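Local coordinates for protein U4/U6 snRNA-associated splicing factor PRP24 (Saccharomyces cerevisiae, PDB 2GHP) that binds U6 snRNA and acts as a recycling factor of the spliceosome, represented here by its first three RNA recognition motifs, at residues Phe83-Phe88 with Val144-Arg149; Thr116-Trp121 with Thr167-Ala172; Asn217-Leu222 with Leu278-Ile283; Ser266-Leu271 with Val285-Lys290. One frame throughout, in Å; residues are numbered along the deposited sequence.

Contact 1: Phe83-Phe88 with Val144-Arg149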
loop_
_atom_site.group_PDB
_atom_site.type_symbol
_atom_site.label_atom_id
_atom_site.label_comp_id
_atom_site.label_asym_id
_atom_site.label_seq_id
_atom_site.Cartn_x
_atom_site.Cartn_y
_atom_site.Cartn_z
ATOM N N PHE B 83 0.918 34.901 -12.916
ATOM C CA PHE B 83 0.102 35.006 -11.732
ATOM C C PHE B 83 0.957 35.671 -10.662
ATOM O O PHE B 83 2.196 35.703 -10.763
ATOM C CB PHE B 83 -0.244 33.621 -11.223
ATOM C CG PHE B 83 -1.235 32.866 -12.050
ATOM C CD1 PHE B 83 -2.598 33.029 -11.850
ATOM C CD2 PHE B 83 -0.815 31.915 -12.952
ATOM C CE1 PHE B 83 -3.531 32.276 -12.580
ATOM C CE2 PHE B 83 -1.736 31.161 -13.667
ATOM C CZ PHE B 83 -3.102 31.350 -13.483
ATOM N N ALA B 84 0.314 36.177 -9.618
ATOM C CA ALA B 84 1.056 36.580 -8.420
ATOM C C ALA B 84 0.262 36.253 -7.163
ATOM O O ALA B 84 -0.982 36.245 -7.184
ATOM C CB ALA B 84 1.450 38.075 -8.456
ATOM N N ARG B 85 1.002 35.958 -6.097
ATOM C CA ARG B 85 0.460 35.774 -4.776
ATOM C C ARG B 85 0.946 36.941 -3.938
ATOM O O ARG B 85 2.157 37.149 -3.812
ATOM C CB ARG B 85 0.984 34.474 -4.189
ATOM C CG ARG B 85 0.390 34.097 -2.856
ATOM C CD ARG B 85 1.238 33.059 -2.182
ATOM N NE ARG B 85 0.619 32.565 -0.961
ATOM C CZ ARG B 85 0.892 33.004 0.262
ATOM N NH1 ARG B 85 1.779 33.965 0.469
ATOM N NH2 ARG B 85 0.248 32.484 1.282
ATOM N N ILE B 86 0.004 37.708 -3.385
ATOM C CA ILE B 86 0.322 38.825 -2.487
ATOM C C ILE B 86 -0.301 38.607 -1.107
ATOM O O ILE B 86 -1.529 38.420 -0.977
ATOM C CB ILE B 86 -0.141 40.176 -3.075
ATOM C CG1 ILE B 86 0.518 40.405 -4.427
ATOM C CG2 ILE B 86 0.209 41.326 -2.136
ATOM C CD1 ILE B 86 -0.334 41.182 -5.380
ATOM N N GLU B 87 0.551 38.622 -0.085
ATOM C CA GLU B 87 0.100 38.428 1.292
ATOM C C GLU B 87 0.178 39.730 2.061
ATOM O O GLU B 87 1.267 40.272 2.287
ATOM C CB GLU B 87 0.914 37.350 2.012
ATOM C CG GLU B 87 0.270 36.904 3.321
ATOM C CD GLU B 87 1.054 35.825 4.059
ATOM O OE1 GLU B 87 1.891 35.108 3.464
ATOM O OE2 GLU B 87 0.818 35.686 5.267
ATOM N N PHE B 88 -0.984 40.225 2.465
ATOM C CA PHE B 88 -1.050 41.487 3.201
ATOM C C PHE B 88 -0.970 41.253 4.694
ATOM O O PHE B 88 -1.330 40.175 5.178
ATOM C CB PHE B 88 -2.318 42.279 2.855
ATOM C CG PHE B 88 -2.378 42.707 1.430
ATOM C CD1 PHE B 88 -2.925 41.875 0.465
ATOM C CD2 PHE B 88 -1.866 43.931 1.044
ATOM C CE1 PHE B 88 -2.970 42.269 -0.856
ATOM C CE2 PHE B 88 -1.914 44.339 -0.276
ATOM C CZ PHE B 88 -2.459 43.516 -1.226
ATOM N N VAL B 144 0.541 25.156 -12.206
ATOM C CA VAL B 144 1.326 26.337 -11.921
ATOM C C VAL B 144 1.552 26.350 -10.415
ATOM O O VAL B 144 0.621 26.155 -9.644
ATOM C CB VAL B 144 0.552 27.625 -12.345
ATOM C CG1 VAL B 144 1.189 28.869 -11.775
ATOM C CG2 VAL B 144 0.391 27.732 -13.864
ATOM N N ALA B 145 2.793 26.532 -9.991
ATOM C CA ALA B 145 3.085 26.691 -8.562
ATOM C C ALA B 145 3.218 28.181 -8.254
ATOM O O ALA B 145 4.081 28.884 -8.797
ATOM C CB ALA B 145 4.347 25.921 -8.156
ATOM N N LEU B 146 2.327 28.667 -7.405
ATOM C CA LEU B 146 2.215 30.097 -7.152
ATOM C C LEU B 146 3.400 30.526 -6.297
ATOM O O LEU B 146 4.013 31.573 -6.530
ATOM C CB LEU B 146 0.870 30.393 -6.486
ATOM C CG LEU B 146 0.290 31.802 -6.403
ATOM C CD1 LEU B 146 0.377 32.572 -7.726
ATOM C CD2 LEU B 146 -1.161 31.707 -5.894
ATOM N N SER B 147 3.730 29.673 -5.332
ATOM C CA SER B 147 4.906 29.837 -4.508
ATOM C C SER B 147 5.327 28.480 -3.967
ATOM O O SER B 147 4.518 27.538 -3.871
ATOM C CB SER B 147 4.640 30.798 -3.359
ATOM O OG SER B 147 3.479 30.415 -2.647
ATOM N N ILE B 148 6.617 28.397 -3.654
ATOM C CA ILE B 148 7.244 27.212 -3.111
ATOM C C ILE B 148 8.152 27.752 -2.028
ATOM O O ILE B 148 9.129 28.446 -2.335
ATOM C CB ILE B 148 8.106 26.472 -4.184
ATOM C CG1 ILE B 148 7.261 26.044 -5.364
ATOM C CG2 ILE B 148 8.801 25.241 -3.612
ATOM C CD1 ILE B 148 8.078 25.613 -6.535
ATOM N N ARG B 149 7.851 27.472 -0.762
ATOM C CA ARG B 149 8.848 27.796 0.264
ATOM C C ARG B 149 9.503 26.540 0.858
ATOM O O ARG B 149 8.846 25.552 1.171
ATOM C CB ARG B 149 8.368 28.848 1.274
ATOM C CG ARG B 149 7.646 28.339 2.482
ATOM C CD ARG B 149 7.369 29.491 3.469
ATOM N NE ARG B 149 7.064 29.004 4.824
ATOM C CZ ARG B 149 5.899 28.473 5.216
ATOM N NH1 ARG B 149 4.882 28.337 4.370
ATOM N NH2 ARG B 149 5.755 28.067 6.471
#

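Contact 2: Thr116-Trp121 with Thr167-Ala172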
loop_
_atom_site.group_PDB
_atom_site.type_symbol
_atom_site.label_atom_id
_atom_site.label_comp_id
_atom_site.label_asym_id
_atom_site.label_seq_id
_atom_site.Cartn_x
_atom_site.Cartn_y
_atom_site.Cartn_z
ATOM N N THR B 116 -7.607 31.017 -1.013
ATOM C CA THR B 116 -8.049 30.316 0.174
ATOM C C THR B 116 -8.026 28.835 -0.153
ATOM O O THR B 116 -8.340 28.457 -1.266
ATOM C CB THR B 116 -9.450 30.863 0.706
ATOM O OG1 THR B 116 -10.347 29.784 0.939
ATOM C CG2 THR B 116 -10.136 31.766 -0.293
ATOM N N GLU B 117 -7.608 28.007 0.802
ATOM C CA GLU B 117 -7.502 26.553 0.614
ATOM C C GLU B 117 -6.710 26.085 -0.616
ATOM O O GLU B 117 -7.033 25.043 -1.190
ATOM C CB GLU B 117 -8.879 25.891 0.604
ATOM C CG GLU B 117 -9.740 26.137 1.832
ATOM C CD GLU B 117 -11.137 25.554 1.671
ATOM O OE1 GLU B 117 -11.969 26.176 0.968
ATOM O OE2 GLU B 117 -11.395 24.473 2.236
ATOM N N CYS B 118 -5.672 26.825 -1.000
ATOM C CA CYS B 118 -4.799 26.403 -2.094
ATOM C C CYS B 118 -3.390 26.033 -1.651
ATOM O O CYS B 118 -2.441 26.193 -2.438
ATOM C CB CYS B 118 -4.681 27.517 -3.110
ATOM S SG CYS B 118 -6.230 27.953 -3.854
ATOM N N THR B 119 -3.253 25.559 -0.411
ATOM C CA THR B 119 -1.949 25.296 0.176
ATOM C C THR B 119 -1.730 23.795 0.390
ATOM O O THR B 119 -2.521 23.126 1.064
ATOM C CB THR B 119 -1.788 26.004 1.543
ATOM O OG1 THR B 119 -2.054 27.397 1.414
ATOM C CG2 THR B 119 -0.383 25.851 2.070
ATOM N N LEU B 120 -0.645 23.265 -0.157
ATOM C CA LEU B 120 -0.258 21.912 0.185
ATOM C C LEU B 120 1.190 21.831 0.651
ATOM O O LEU B 120 1.997 22.722 0.372
ATOM C CB LEU B 120 -0.497 21.006 -0.998
ATOM C CG LEU B 120 0.363 21.319 -2.201
ATOM C CD1 LEU B 120 1.186 20.107 -2.440
ATOM C CD2 LEU B 120 -0.527 21.569 -3.378
ATOM N N TRP B 121 1.512 20.775 1.393
ATOM C CA TRP B 121 2.902 20.528 1.775
ATOM C C TRP B 121 3.370 19.281 1.082
ATOM O O TRP B 121 2.564 18.469 0.655
ATOM C CB TRP B 121 3.111 20.471 3.305
ATOM C CG TRP B 121 2.261 19.470 4.041
ATOM C CD1 TRP B 121 1.115 19.721 4.729
ATOM C CD2 TRP B 121 2.508 18.064 4.179
ATOM N NE1 TRP B 121 0.624 18.561 5.279
ATOM C CE2 TRP B 121 1.461 17.530 4.956
ATOM C CE3 TRP B 121 3.509 17.205 3.710
ATOM C CZ2 TRP B 121 1.381 16.170 5.276
ATOM C CZ3 TRP B 121 3.430 15.850 4.028
ATOM C CH2 TRP B 121 2.370 15.349 4.796
ATOM N N THR B 167 -2.977 27.729 -7.710
ATOM C CA THR B 167 -3.869 28.824 -8.142
ATOM C C THR B 167 -5.361 28.562 -7.917
ATOM O O THR B 167 -6.185 29.468 -8.068
ATOM C CB THR B 167 -3.630 29.252 -9.614
ATOM O OG1 THR B 167 -3.964 28.173 -10.488
ATOM C CG2 THR B 167 -2.179 29.653 -9.842
ATOM N N SER B 168 -5.712 27.330 -7.566
ATOM C CA SER B 168 -7.118 26.959 -7.392
ATOM C C SER B 168 -7.171 25.793 -6.453
ATOM O O SER B 168 -6.267 24.959 -6.455
ATOM C CB SER B 168 -7.754 26.558 -8.725
ATOM O OG SER B 168 -7.157 25.374 -9.219
ATOM N N LYS B 169 -8.230 25.753 -5.648
ATOM C CA LYS B 169 -8.533 24.647 -4.755
ATOM C C LYS B 169 -8.402 23.297 -5.448
ATOM O O LYS B 169 -7.761 22.387 -4.902
ATOM C CB LYS B 169 -9.938 24.817 -4.202
ATOM C CG LYS B 169 -10.012 25.837 -3.109
ATOM C CD LYS B 169 -11.430 26.092 -2.657
ATOM C CE LYS B 169 -11.861 27.470 -3.068
ATOM N NZ LYS B 169 -13.211 27.711 -2.548
ATOM N N GLU B 170 -8.973 23.178 -6.655
ATOM C CA GLU B 170 -8.928 21.931 -7.406
ATOM C C GLU B 170 -7.509 21.523 -7.693
ATOM O O GLU B 170 -7.167 20.344 -7.558
ATOM C CB GLU B 170 -9.741 21.987 -8.688
ATOM C CG GLU B 170 -9.713 20.696 -9.493
ATOM C CD GLU B 170 -9.877 19.397 -8.659
ATOM O OE1 GLU B 170 -10.757 19.300 -7.773
ATOM O OE2 GLU B 170 -9.126 18.432 -8.909
ATOM N N ASP B 171 -6.668 22.490 -8.048
ATOM C CA ASP B 171 -5.256 22.188 -8.283
ATOM C C ASP B 171 -4.564 21.550 -7.102
ATOM O O ASP B 171 -3.792 20.606 -7.286
ATOM C CB ASP B 171 -4.478 23.401 -8.751
ATOM C CG ASP B 171 -4.470 23.514 -10.236
ATOM O OD1 ASP B 171 -5.056 22.613 -10.872
ATOM O OD2 ASP B 171 -3.884 24.484 -10.764
ATOM N N ALA B 172 -4.846 22.035 -5.894
ATOM C CA ALA B 172 -4.218 21.453 -4.715
ATOM C C ALA B 172 -4.650 19.985 -4.553
ATOM O O ALA B 172 -3.819 19.087 -4.336
ATOM C CB ALA B 172 -4.519 22.270 -3.469
#

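Contact 3: Asn217-Leu222 with Leu278-Ile283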
loop_
_atom_site.group_PDB
_atom_site.type_symbol
_atom_site.label_atom_id
_atom_site.label_comp_id
_atom_site.label_asym_id
_atom_site.label_seq_id
_atom_site.Cartn_x
_atom_site.Cartn_y
_atom_site.Cartn_z
ATOM N N ASN B 217 4.852 -0.100 19.560
ATOM C CA ASN B 217 5.950 -1.048 19.307
ATOM C C ASN B 217 7.336 -0.555 19.825
ATOM O O ASN B 217 8.397 -0.966 19.341
ATOM C CB ASN B 217 5.964 -1.477 17.812
ATOM C CG ASN B 217 6.773 -2.772 17.554
ATOM O OD1 ASN B 217 7.995 -2.743 17.405
ATOM N ND2 ASN B 217 6.076 -3.900 17.464
ATOM N N LEU B 218 7.321 0.309 20.835
ATOM C CA LEU B 218 8.561 0.803 21.422
ATOM C C LEU B 218 9.095 -0.178 22.433
ATOM O O LEU B 218 8.326 -0.808 23.151
ATOM C CB LEU B 218 8.343 2.155 22.094
ATOM C CG LEU B 218 8.034 3.319 21.160
ATOM C CD1 LEU B 218 7.642 4.477 22.039
ATOM C CD2 LEU B 218 9.212 3.678 20.213
ATOM N N SER B 219 10.418 -0.302 22.467
ATOM C CA SER B 219 11.107 -1.060 23.508
ATOM C C SER B 219 11.309 -0.179 24.755
ATOM O O SER B 219 11.062 1.026 24.731
ATOM C CB SER B 219 12.454 -1.590 22.986
ATOM O OG SER B 219 13.271 -0.538 22.486
ATOM N N THR B 220 11.757 -0.779 25.843
ATOM C CA THR B 220 12.097 -0.019 27.038
ATOM C C THR B 220 13.198 1.020 26.779
ATOM O O THR B 220 13.181 2.110 27.360
ATOM C CB THR B 220 12.562 -0.979 28.097
ATOM O OG1 THR B 220 11.536 -1.957 28.280
ATOM C CG2 THR B 220 12.845 -0.265 29.398
ATOM N N GLU B 221 14.140 0.678 25.903
ATOM C CA GLU B 221 15.303 1.517 25.656
ATOM C C GLU B 221 14.931 2.655 24.743
ATOM O O GLU B 221 15.573 3.699 24.747
ATOM C CB GLU B 221 16.441 0.713 25.042
ATOM C CG GLU B 221 17.042 -0.350 25.971
ATOM C CD GLU B 221 16.247 -1.669 26.003
ATOM O OE1 GLU B 221 15.164 -1.763 25.371
ATOM O OE2 GLU B 221 16.715 -2.621 26.670
ATOM N N LEU B 222 13.884 2.455 23.951
ATOM C CA LEU B 222 13.418 3.497 23.041
ATOM C C LEU B 222 12.441 4.451 23.720
ATOM O O LEU B 222 12.083 5.478 23.171
ATOM C CB LEU B 222 12.826 2.886 21.765
ATOM C CG LEU B 222 13.874 2.308 20.809
ATOM C CD1 LEU B 222 13.221 1.513 19.683
ATOM C CD2 LEU B 222 14.777 3.385 20.233
ATOM N N LEU B 278 13.281 2.821 14.034
ATOM C CA LEU B 278 13.826 3.702 15.073
ATOM C C LEU B 278 14.726 2.866 15.979
ATOM O O LEU B 278 14.277 1.870 16.556
ATOM C CB LEU B 278 12.706 4.347 15.879
ATOM C CG LEU B 278 13.067 5.275 17.036
ATOM C CD1 LEU B 278 13.448 6.605 16.452
ATOM C CD2 LEU B 278 11.888 5.413 18.006
ATOM N N GLY B 279 15.991 3.275 16.099
ATOM C CA GLY B 279 17.013 2.450 16.721
ATOM C C GLY B 279 17.025 1.061 16.095
ATOM O O GLY B 279 17.472 0.874 14.955
ATOM N N ASN B 280 16.510 0.093 16.847
ATOM C CA ASN B 280 16.445 -1.283 16.387
ATOM C C ASN B 280 15.028 -1.882 16.296
ATOM O O ASN B 280 14.861 -3.086 16.256
ATOM C CB ASN B 280 17.373 -2.160 17.228
ATOM C CG ASN B 280 17.046 -2.125 18.726
ATOM O OD1 ASN B 280 15.961 -1.720 19.151
ATOM N ND2 ASN B 280 18.006 -2.566 19.534
ATOM N N ARG B 281 14.011 -1.039 16.261
ATOM C CA ARG B 281 12.647 -1.520 16.126
ATOM C C ARG B 281 11.896 -0.776 15.032
ATOM O O ARG B 281 12.272 0.333 14.648
ATOM C CB ARG B 281 11.896 -1.448 17.453
ATOM C CG ARG B 281 12.420 -2.458 18.450
ATOM C CD ARG B 281 11.616 -2.543 19.724
ATOM N NE ARG B 281 10.335 -3.185 19.490
ATOM C CZ ARG B 281 10.192 -4.483 19.271
ATOM N NH1 ARG B 281 11.252 -5.282 19.266
ATOM N NH2 ARG B 281 8.988 -4.982 19.054
ATOM N N GLU B 282 10.869 -1.430 14.488
ATOM C CA GLU B 282 9.968 -0.798 13.540
ATOM C C GLU B 282 8.826 -0.241 14.358
ATOM O O GLU B 282 8.049 -0.994 14.948
ATOM C CB GLU B 282 9.425 -1.816 12.555
ATOM C CG GLU B 282 8.309 -1.234 11.708
ATOM C CD GLU B 282 7.756 -2.193 10.691
ATOM O OE1 GLU B 282 8.351 -3.267 10.511
ATOM O OE2 GLU B 282 6.724 -1.874 10.065
ATOM N N ILE B 283 8.714 1.070 14.431
ATOM C CA ILE B 283 7.672 1.604 15.296
ATOM C C ILE B 283 6.374 1.726 14.492
ATOM O O ILE B 283 6.391 1.613 13.253
ATOM C CB ILE B 283 8.105 2.925 15.932
ATOM C CG1 ILE B 283 8.331 3.974 14.831
ATOM C CG2 ILE B 283 9.387 2.709 16.733
ATOM C CD1 ILE B 283 8.744 5.329 15.337
#

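Contact 4: Ser266-Leu271 with Val285-Lys290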
loop_
_atom_site.group_PDB
_atom_site.type_symbol
_atom_site.label_atom_id
_atom_site.label_comp_id
_atom_site.label_asym_id
_atom_site.label_seq_id
_atom_site.Cartn_x
_atom_site.Cartn_y
_atom_site.Cartn_z
ATOM N N SER B 266 1.917 19.261 11.066
ATOM C CA SER B 266 3.125 18.661 11.634
ATOM C C SER B 266 2.836 17.237 12.065
ATOM O O SER B 266 3.609 16.299 11.758
ATOM C CB SER B 266 3.635 19.451 12.824
ATOM O OG SER B 266 4.061 20.739 12.434
ATOM N N ALA B 267 1.709 17.060 12.741
ATOM C CA ALA B 267 1.349 15.732 13.202
ATOM C C ALA B 267 1.104 14.808 12.019
ATOM O O ALA B 267 1.448 13.633 12.090
ATOM C CB ALA B 267 0.140 15.772 14.166
ATOM N N GLU B 268 0.528 15.342 10.943
ATOM C CA GLU B 268 0.384 14.592 9.692
ATOM C C GLU B 268 1.731 14.117 9.126
ATOM O O GLU B 268 1.867 12.944 8.870
ATOM C CB GLU B 268 -0.344 15.415 8.638
ATOM C CG GLU B 268 -1.821 15.416 8.750
ATOM C CD GLU B 268 -2.410 14.068 8.484
ATOM O OE1 GLU B 268 -2.142 13.478 7.407
ATOM O OE2 GLU B 268 -3.161 13.614 9.377
ATOM N N ARG B 269 2.702 15.016 8.943
ATOM C CA ARG B 269 4.013 14.646 8.374
ATOM C C ARG B 269 4.694 13.571 9.250
ATOM O O ARG B 269 5.474 12.727 8.760
ATOM C CB ARG B 269 4.940 15.870 8.253
ATOM C CG ARG B 269 4.620 16.842 7.132
ATOM C CD ARG B 269 5.603 18.000 7.105
ATOM N NE ARG B 269 5.431 18.845 8.285
ATOM C CZ ARG B 269 4.713 19.966 8.332
ATOM N NH1 ARG B 269 4.096 20.418 7.254
ATOM N NH2 ARG B 269 4.627 20.640 9.471
ATOM N N ALA B 270 4.355 13.599 10.540
ATOM C CA ALA B 270 5.027 12.770 11.505
ATOM C C ALA B 270 4.574 11.359 11.279
ATOM O O ALA B 270 5.233 10.397 11.715
ATOM C CB ALA B 270 4.704 13.219 12.906
ATOM N N LEU B 271 3.446 11.219 10.595
ATOM C CA LEU B 271 2.944 9.871 10.286
ATOM C C LEU B 271 3.895 9.123 9.333
ATOM O O LEU B 271 3.787 7.897 9.199
ATOM C CB LEU B 271 1.511 9.885 9.727
ATOM C CG LEU B 271 0.389 10.361 10.640
ATOM C CD1 LEU B 271 -0.904 10.589 9.834
ATOM C CD2 LEU B 271 0.200 9.332 11.709
ATOM N N VAL B 285 3.050 4.394 13.960
ATOM C CA VAL B 285 2.570 5.754 14.265
ATOM C C VAL B 285 1.207 5.995 13.639
ATOM O O VAL B 285 1.017 5.836 12.430
ATOM C CB VAL B 285 3.562 6.828 13.784
ATOM C CG1 VAL B 285 3.146 8.223 14.277
ATOM C CG2 VAL B 285 4.971 6.495 14.258
ATOM N N SER B 286 0.249 6.337 14.481
ATOM C CA SER B 286 -1.099 6.637 14.040
ATOM C C SER B 286 -1.542 7.900 14.769
ATOM O O SER B 286 -0.901 8.309 15.747
ATOM C CB SER B 286 -2.036 5.452 14.321
ATOM O OG SER B 286 -2.199 5.170 15.715
ATOM N N LEU B 287 -2.607 8.531 14.275
ATOM C CA LEU B 287 -3.229 9.682 14.941
ATOM C C LEU B 287 -3.989 9.208 16.158
ATOM O O LEU B 287 -4.795 8.283 16.068
ATOM C CB LEU B 287 -4.227 10.382 14.010
ATOM C CG LEU B 287 -3.822 11.362 12.905
ATOM C CD1 LEU B 287 -5.107 12.007 12.350
ATOM C CD2 LEU B 287 -2.806 12.445 13.387
ATOM N N ALA B 288 -3.742 9.850 17.291
ATOM C CA ALA B 288 -4.457 9.500 18.538
ATOM C C ALA B 288 -5.976 9.553 18.423
ATOM O O ALA B 288 -6.551 10.470 17.832
ATOM C CB ALA B 288 -3.987 10.357 19.683
ATOM N N ASP B 289 -6.624 8.541 18.981
ATOM C CA ASP B 289 -8.078 8.533 19.058
ATOM C C ASP B 289 -8.507 9.786 19.793
ATOM O O ASP B 289 -7.939 10.123 20.843
ATOM C CB ASP B 289 -8.573 7.262 19.737
ATOM C CG ASP B 289 -8.306 6.021 18.894
ATOM O OD1 ASP B 289 -8.916 5.890 17.810
ATOM O OD2 ASP B 289 -7.480 5.178 19.300
ATOM N N LYS B 290 -9.460 10.520 19.217
ATOM C CA LYS B 290 -9.878 11.780 19.842
ATOM C C LYS B 290 -10.624 11.477 21.118
ATOM O O LYS B 290 -11.264 10.434 21.244
ATOM C CB LYS B 290 -10.676 12.686 18.897
ATOM C CG LYS B 290 -11.922 12.084 18.297
ATOM C CD LYS B 290 -12.729 13.117 17.524
ATOM C CE LYS B 290 -13.472 14.037 18.443
ATOM N NZ LYS B 290 -14.481 14.779 17.674
#

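Contact 1: Phe83-Phe88 with Val144-Arg149
R85 and L146 meet roughly at right angles where the first RNA recognition motif (RRM) leans on the second. The arginine's CB lies 3.5 Å from CG of L146 and also near that leucine's CD2, which its CG skirts more loosely. With CG anti to the backbone N (chi1 -175°) the chain runs out extended to NE, and on the way CD of R85 passes S147 OG at 3.5 Å. NE is then taken by D165 in a salt bridge. At the tip, NH1 of R85 reaches forward along its own strand to E87 OE1, 3.2 Å away. That bond is nearly straight (167°) and lies close to the guanidinium plane, but it is tilted from the plane of the carboxylate, which it meets on the anti side. Carboxylates thus engage NE and NH1 and probably limit the rotation of the group.

Strand 82-88 is the third strand of the first RRM and carries the RNP1 sequence, while L146 and S147 form a classic beta bulge opposite D165 in the second RRM. F83 sits at an RNP1 aromatic position that in many RRMs stacks on a nucleobase. Here its ring is approached obliquely by V144, whose CG1 lies 3.8 Å from CD2 of F83. L146 CD1 fills the next place along, 3.7 Å from F83 CB and equally near the backbone carbon of A84. F81 packs on the F83 ring in an edge-to-face stack.

Contact 2: Thr116-Trp121 with Thr167-Ala172
The side chains of E117 and K169 cross obliquely at the start of a helix, their aliphatic parts touching before their charges do. CB of E117 lies 3.9 Å from CG of K169, and E117 OE1 approaches K169 CD. The charged ends stay further apart, OE1 of E117 being 4.0 Å from NZ of K169, too far for a salt bridge. The same CG of K169 also rests 3.6 Å from the backbone O of T116.

C118 turns its thiol to the helix backbone instead: with SG anti to the carbonyl carbon (chi1 -62°), the sulfur lies 3.5 Å from the K169 N and equally close to the carbonyl carbon of S168. S168 is the N-cap, its OG accepting from D171 N at 3.2 Å, so the sulfur packs against a capped first turn. Further in, L120 directs CD2 at A172, 3.9 Å from that residue's CA.

On the same helical turn, E170 and D171 form salt bridges with K264 and K290 of a neighbouring subunit. Within the second RRM, the arrangement seats the N-terminal end of helix 169-179 on the entry to the central strand 119-123, which runs between strands 161-166 and 187-193.

Contact 3: Asn217-Leu222 with Leu278-Ile283
L278 and L222 lie side by side, pointing opposite ways, with CG of L278 4.1 Å from CD2 of L222. One branch of L278, CD2, comes within 3.9 Å of L218 CD2. From here the chain reverses in a type II' beta turn, L278 to R281, whose ends are joined by two backbone hydrogen bonds, L278 N to R281 O and R281 N to L278 O. G279 takes the second place of the turn with positive phi and lies beside L222.

R281 carries the polar part of the contact. Its CB packs 3.9 Å from L222 CD1, and CD lies 3.5 Å from CB of S219. A bend at chi3 (72°) then swings the guanidinium across to N217, where R281 NE donates to the backbone O at 2.9 Å. The carbonyl oxygen lies in the guanidinium plane, but NE stands 37° above the carbonyl plane. NH1 of R281 extends to D289 of a neighbouring subunit. E282 turns its carboxylate to R275, and I283 closes the walk by setting CG2 3.6 Å from L218 CD2.

In this third RRM the hairpin between strands 276-278 and 281-287 thereby grips the end of strand 212-218, where the chain bends away toward helix 225-232. A charged donor on a main-chain oxygen, next to leucine and isoleucine branches, suggests a joint that is probably part electrostatic and part apolar.

Contact 4: Ser266-Leu271 with Val285-Lys290
L271 reaches from the C-terminal side of helix 264-269 onto strand 281-287, part of the helix-on-sheet packing of the beta-alpha-beta-beta-alpha-beta fold of the third RRM. One branch does most of the touching: CD2 of L271 lies 3.7 Å from the carbonyl O of V285. CD2 of L271 also passes S286 CA at 3.8 Å, and L287 N lies just beyond. The side chain of V285 joins in, its CG1 standing 4.1 Å from that same CD2 of L271. Turned with CG1 anti to its backbone N (chi1 -172°), V285 also brings this methyl to 4.0 Å from the O of A270. The second branch of L271, CD1, faces L287 CG more loosely.

E268 adds a carboxylate contact. Its chain bends at chi2 (-66°), which folds the carboxylate back so that OE2 of E268 comes 3.9 Å from L287 CD1, a packing contact that crosses the line of the leucine. No hydrogen bond spans the two segments, so the contact rests on van der Waals packing, largely of apolar side chains.

Around this shell, I213 of the neighbouring strand 212-218 touches A267, V285 and L287, while F261 of strand 255-261 lies against A267 and A270. V285 N is held by the side-chain oxygen of N274, and L287 packs on Y174 of a neighbouring subunit.

Backbone bonding also holds L271 itself: its N donates to the O of E268 at 2.9 Å, a link three residues back.

From the N terminus, the first RRM supplies F83-F88, and contact 1 closes a long loop when V144-R149 of the second RRM returns to it. Contact 2 opens inside that loop and ends beyond it, so the two cross; they touch where T167 CG2 packs on F83 and V144, making the interdomain joint continuous with the helix start in the second RRM. Contacts 3 and 4 come after these in the chain and cross each other within the third RRM, both using strand 281-287. W121, from contact 2, forms a cation-pi pair with R269 and packs on E268, both from contact 4, tying the second and third motifs together. Contact 3 lies farthest from contact 1, their centres about 41 Å apart.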